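Local coordinates for orotidine 5'-phosphate decarboxylase (Streptomyces avermitilis, PDB 3V75), which probably catalyses the decarboxylation of orotidine 5'-phosphate to UMP, the last step of de novo UMP biosynthesis, at residues 67-70 and 71-75. Numbering follows the deposited sequence.
Sequences FSRT and VVEAL
F67 and V71 sit one turn apart on helix 61-75, and their side chains run side by side in the same direction. CG2 of V71 lies over one face of the F67 ring, 4.2 Å from its centroid, in a CH-pi contact. Its closest ring atom is CE1 of F67, at 3.8 Å. F67 has CG anti to the backbone N (chi1 178°), which swings the ring along the helix beside V71. This buried side is tightly packed. The F67 ring also meets W55, which T70 and V71 touch as well.

The backbone joins the two segments by four successive i to i+4 hydrogen bonds. V71 N donates to F67 O at 3.0 Å and V72 N to S68 O at 3.1 Å. E73 N reaches R69 O at 2.9 Å, and A74 N reaches T70 O at 2.8 Å. CB of A74 rests 3.3 Å from T70 O. T70 OG1 is hydrogen-bonded to NH2 of R66, one turn earlier.

R69 and E73 form the exposed side. Both chains are extended, and they meet in a salt bridge, NE of R69 to OE2 of E73, 2.8 Å long and fairly straight at 163°. The carboxylate oxygen lies near the guanidinium plane, at its edge. NE, however, approaches OE2 from above the carboxylate plane, and the two planes are almost perpendicular, 89° apart. NE-H is the donor in this bond, which is a single contact and not a two-pronged one.

V72 faces helix 93-109, while A74 faces helix 280-299. This is an amphipathic outer helix of a TIM barrel, lying between strands 42-45 and 81-84 in the chain, with an i to i+4 salt bridge on its solvent side.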
ATOM      1  N   PHE A  67     -22.900   7.742   1.692  1.00 10.73           N
ATOM      2  CA  PHE A  67     -22.410   7.224   2.975  1.00 11.22           C
ATOM      3  C   PHE A  67     -21.376   8.201   3.556  1.00 11.08           C
ATOM      4  O   PHE A  67     -21.456   8.622   4.723  1.00 10.79           O
ATOM      5  CB  PHE A  67     -21.759   5.865   2.732  1.00  9.94           C
ATOM      6  CG  PHE A  67     -21.167   5.222   3.951  1.00 10.05           C
ATOM      7  CD1 PHE A  67     -19.876   5.532   4.372  1.00 13.41           C
ATOM      8  CD2 PHE A  67     -21.880   4.258   4.665  1.00 11.55           C
ATOM      9  CE1 PHE A  67     -19.318   4.921   5.482  1.00 11.67           C
ATOM     10  CE2 PHE A  67     -21.311   3.616   5.789  1.00 11.67           C
ATOM     11  CZ  PHE A  67     -20.030   3.963   6.201  1.00 13.10           C
ATOM     12  N   SER A  68     -20.366   8.513   2.752  1.00 11.22           N
ATOM     13  CA  SER A  68     -19.256   9.341   3.212  1.00 10.10           C
ATOM     14  C   SER A  68     -19.728  10.743   3.621  1.00 10.17           C
ATOM     15  O   SER A  68     -19.327  11.285   4.673  1.00 11.55           O
ATOM     16  CB  SER A  68     -18.204   9.396   2.094  1.00 11.81           C
ATOM     17  OG  SER A  68     -17.696   8.089   1.876  1.00 12.70           O
ATOM     18  N   ARG A  69     -20.605  11.314   2.816  1.00 12.37           N
ATOM     19  CA  ARG A  69     -21.130  12.624   3.113  1.00 14.97           C
ATOM     20  C   ARG A  69     -21.897  12.622   4.437  1.00 13.39           C
ATOM     21  O   ARG A  69     -21.759  13.548   5.244  1.00 14.85           O
ATOM     22  CB  ARG A  69     -22.037  13.073   1.960  1.00 17.77           C
ATOM     23  CG  ARG A  69     -22.688  14.384   2.225  1.00 19.45           C
ATOM     24  CD  ARG A  69     -23.463  14.851   0.993  1.00 22.37           C
ATOM     25  NE  ARG A  69     -24.263  15.997   1.398  1.00 28.83           N
ATOM     26  CZ  ARG A  69     -24.945  16.754   0.553  1.00 35.53           C
ATOM     27  NH1 ARG A  69     -24.899  16.461  -0.751  1.00 31.03           N
ATOM     28  NH2 ARG A  69     -25.657  17.787   1.027  1.00 35.50           N
ATOM     29  N   THR A  70     -22.712  11.598   4.659  1.00 13.04           N
ATOM     30  CA  THR A  70     -23.514  11.538   5.875  1.00 13.52           C
ATOM     31  C   THR A  70     -22.621  11.373   7.096  1.00 11.63           C
ATOM     32  O   THR A  70     -22.879  11.990   8.146  1.00 10.48           O
ATOM     33  CB  THR A  70     -24.512  10.367   5.792  1.00 14.75           C
ATOM     34  OG1 THR A  70     -25.494  10.705   4.818  1.00 16.78           O
ATOM     35  CG2 THR A  70     -25.168  10.094   7.155  1.00 16.03           C
ATOM     36  N   VAL A  71     -21.578  10.543   6.980  1.00 10.60           N
ATOM     37  CA  VAL A  71     -20.682  10.342   8.115  1.00  8.80           C
ATOM     38  C   VAL A  71     -20.058  11.651   8.534  1.00  8.79           C
ATOM     39  O   VAL A  71     -20.063  11.984   9.721  1.00  9.32           O
ATOM     40  CB  VAL A  71     -19.591   9.272   7.860  1.00  8.40           C
ATOM     41  CG1 VAL A  71     -18.582   9.246   9.031  1.00 10.77           C
ATOM     42  CG2 VAL A  71     -20.254   7.888   7.665  1.00 11.66           C
ATOM     43  N   VAL A  72     -19.548  12.432   7.573  1.00  8.86           N
ATOM     44  CA  VAL A  72     -18.919  13.692   7.958  1.00  9.78           C
ATOM     45  C   VAL A  72     -19.921  14.739   8.417  1.00 10.75           C
ATOM     46  O   VAL A  72     -19.646  15.501   9.352  1.00 10.24           O
ATOM     47  CB  VAL A  72     -18.029  14.227   6.822  1.00 10.63           C
ATOM     48  CG1 VAL A  72     -17.426  15.559   7.227  1.00 12.57           C
ATOM     49  CG2 VAL A  72     -16.937  13.184   6.501  1.00 12.70           C
ATOM     50  N   GLU A  73     -21.093  14.786   7.790  1.00 10.46           N
ATOM     51  CA  GLU A  73     -22.112  15.736   8.256  1.00 11.34           C
ATOM     52  C   GLU A  73     -22.538  15.436   9.686  1.00 11.33           C
ATOM     53  O   GLU A  73     -22.687  16.348  10.501  1.00 12.28           O
ATOM     54  CB  GLU A  73     -23.346  15.732   7.349  1.00 13.50           C
ATOM     55  CG  GLU A  73     -23.016  16.377   6.015  1.00 14.06           C
ATOM     56  CD  GLU A  73     -24.132  16.306   5.000  1.00 18.42           C
ATOM     57  OE1 GLU A  73     -25.100  15.499   5.172  1.00 21.11           O
ATOM     58  OE2 GLU A  73     -24.047  17.055   3.972  1.00 21.88           O
ATOM     59  N   ALA A  74     -22.745  14.150   9.981  1.00 10.93           N
ATOM     60  CA  ALA A  74     -23.215  13.756  11.308  1.00 11.09           C
ATOM     61  C   ALA A  74     -22.156  13.950  12.363  1.00 10.50           C
ATOM     62  O   ALA A  74     -22.452  14.391  13.478  1.00 11.14           O
ATOM     63  CB  ALA A  74     -23.640  12.276  11.304  1.00 13.72           C
ATOM     64  N   LEU A  75     -20.923  13.594  12.033  1.00  9.74           N
ATOM     65  CA  LEU A  75     -19.874  13.458  13.040  1.00  9.63           C
ATOM     66  C   LEU A  75     -18.694  14.431  12.952  1.00  9.90           C
ATOM     67  O   LEU A  75     -17.919  14.512  13.898  1.00 10.47           O
ATOM     68  CB  LEU A  75     -19.315  12.018  12.994  1.00  8.50           C
ATOM     69  CG  LEU A  75     -20.344  10.926  13.354  1.00  8.71           C
ATOM     70  CD1 LEU A  75     -19.657   9.564  13.206  1.00  9.39           C
ATOM     71  CD2 LEU A  75     -20.906  11.124  14.753  1.00 12.99           C
TER